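Local coordinates for protein Cow rumen GH26 endo-mannanase (PDB 6UEH) that probably hydrolyses internal beta-1,4-mannosidic linkages of mannans such as galactomannan, with a GH26 catalytic barrel joined to a CBM6-like accessory domain, at residues Leu77-Ile80 with Ile85-Gln88. Residues are numbered along the deposited sequence; the frame is centred on the assembly and turned at random.
Sequences LQTI and IDYQ
I80 and Y87 form the hydrogen-bonded pair of an antiparallel beta hairpin, made by strands 76-82 and 85-94 at one margin of a four-stranded sheet in the CBM6-like domain. Two backbone bonds define the pair: Y87 N gives to I80 O at 2.7 Å, almost straight on to the carbonyl and with an N-H...O angle of 158°, and I80 N gives to Y87 O at 2.9 Å with a more bent N-H...O angle of 143°. The next pair, T79 with Q88, is non-hydrogen-bonded, its CA atoms 4.6 Å apart. Weaker CA-H...O contacts flank the bridge: the CA of Q88 approaches the O of Q78 at 3.4 Å, and the CA of T79 meets Y87 O, which thus serves two donors.

Side chains also meet on both faces. On the I80 and Y87 face the contact is apolar: I80 turns CG1 anti to its backbone nitrogen (chi1 -172°), leaving the CG2 branch to touch Y87 CB at 3.8 Å while the longer branch leads away from the partner strand. The Y87 ring stacks with H105. On the other face T79 lies side by side with Q88, both pointing the same way; T79 OG1 sits 3.8 Å from Q88 CG, a van der Waals contact and not a hydrogen bond, and Q88 CB also receives L77 CD1.

Polar side-chain ends are satisfied mainly beyond the two segments. T79 OG1 bonds to I119 O and Q78 NE2 to G121 O, tying 76-82 to the chain following strand 110-117, its other neighbour in the sheet. D86 OD1 is hydrogen-bonded to S81 OG, which also bonds I85 O, and forms a salt bridge with K117 NZ. The same aspartate also packs through its aliphatic carbon: T79 CG2 sits 3.8 Å from D86 CB.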
loop_
_atom_site.group_PDB
_atom_site.type_symbol
_atom_site.label_atom_id
_atom_site.label_comp_id
_atom_site.label_asym_id
_atom_site.label_seq_id
_atom_site.Cartn_x
_atom_site.Cartn_y
_atom_site.Cartn_z
ATOM N N LEU A 77 -15.229 10.339 -15.702
ATOM C CA LEU A 77 -13.846 10.606 -15.322
ATOM C C LEU A 77 -13.448 12.051 -15.619
ATOM O O LEU A 77 -13.748 12.583 -16.686
ATOM C CB LEU A 77 -12.899 9.647 -16.049
ATOM C CG LEU A 77 -11.422 9.746 -15.661
ATOM C CD1 LEU A 77 -11.207 9.221 -14.249
ATOM C CD2 LEU A 77 -10.537 9.007 -16.657
ATOM N N GLN A 78 -12.785 12.686 -14.658
ATOM C CA GLN A 78 -12.251 14.026 -14.855
ATOM C C GLN A 78 -10.784 14.042 -14.454
ATOM O O GLN A 78 -10.320 13.155 -13.734
ATOM C CB GLN A 78 -13.040 15.058 -14.048
ATOM C CG GLN A 78 -14.516 15.124 -14.396
ATOM C CD GLN A 78 -14.761 15.517 -15.837
ATOM O OE1 GLN A 78 -14.062 16.367 -16.389
ATOM N NE2 GLN A 78 -15.757 14.892 -16.457
ATOM N N THR A 79 -10.055 15.050 -14.916
ATOM C CA THR A 79 -8.626 15.123 -14.651
ATOM C C THR A 79 -8.191 16.504 -14.184
ATOM O O THR A 79 -8.335 17.489 -14.909
ATOM C CB THR A 79 -7.809 14.739 -15.898
ATOM O OG1 THR A 79 -8.056 13.366 -16.227
ATOM C CG2 THR A 79 -6.318 14.935 -15.645
ATOM N N ILE A 80 -7.667 16.572 -12.965
ATOM C CA ILE A 80 -7.024 17.790 -12.497
ATOM C C ILE A 80 -5.521 17.610 -12.667
ATOM O O ILE A 80 -4.993 16.509 -12.511
ATOM C CB ILE A 80 -7.387 18.128 -11.028
ATOM C CG1 ILE A 80 -6.852 19.516 -10.650
ATOM C CG2 ILE A 80 -6.893 17.045 -10.070
ATOM C CD1 ILE A 80 -7.349 20.024 -9.313
ATOM N N ILE A 85 1.770 16.986 -14.142
ATOM C CA ILE A 85 1.277 15.790 -13.462
ATOM C C ILE A 85 -0.248 15.740 -13.434
ATOM O O ILE A 85 -0.896 16.723 -13.079
ATOM C CB ILE A 85 1.818 15.715 -12.020
ATOM C CG1 ILE A 85 3.343 15.859 -12.021
ATOM C CG2 ILE A 85 1.400 14.414 -11.350
ATOM C CD1 ILE A 85 3.960 15.872 -10.638
ATOM N N ASP A 86 -0.813 14.593 -13.808
ATOM C CA ASP A 86 -2.266 14.422 -13.848
ATOM C C ASP A 86 -2.798 13.603 -12.674
ATOM O O ASP A 86 -2.169 12.635 -12.238
ATOM C CB ASP A 86 -2.699 13.741 -15.151
ATOM C CG ASP A 86 -2.429 14.586 -16.379
ATOM O OD1 ASP A 86 -2.145 15.793 -16.234
ATOM O OD2 ASP A 86 -2.515 14.035 -17.496
ATOM N N TYR A 87 -3.972 13.990 -12.183
ATOM C CA TYR A 87 -4.678 13.230 -11.159
ATOM C C TYR A 87 -6.118 12.995 -11.605
ATOM O O TYR A 87 -6.825 13.944 -11.949
ATOM C CB TYR A 87 -4.651 13.963 -9.821
ATOM C CG TYR A 87 -3.276 14.438 -9.409
ATOM C CD1 TYR A 87 -2.384 13.582 -8.775
ATOM C CD2 TYR A 87 -2.875 15.748 -9.645
ATOM C CE1 TYR A 87 -1.125 14.014 -8.393
ATOM C CE2 TYR A 87 -1.618 16.192 -9.263
ATOM C CZ TYR A 87 -0.748 15.319 -8.637
ATOM O OH TYR A 87 0.503 15.751 -8.257
ATOM N N GLN A 88 -6.548 11.736 -11.594
ATOM C CA GLN A 88 -7.861 11.368 -12.123
ATOM C C GLN A 88 -8.925 11.204 -11.038
ATOM O O GLN A 88 -8.678 10.599 -9.992
ATOM C CB GLN A 88 -7.765 10.071 -12.936
ATOM C CG GLN A 88 -7.061 10.215 -14.279
ATOM C CD GLN A 88 -5.550 10.250 -14.154
ATOM O OE1 GLN A 88 -4.978 9.673 -13.229
ATOM N NE2 GLN A 88 -4.895 10.931 -15.089
#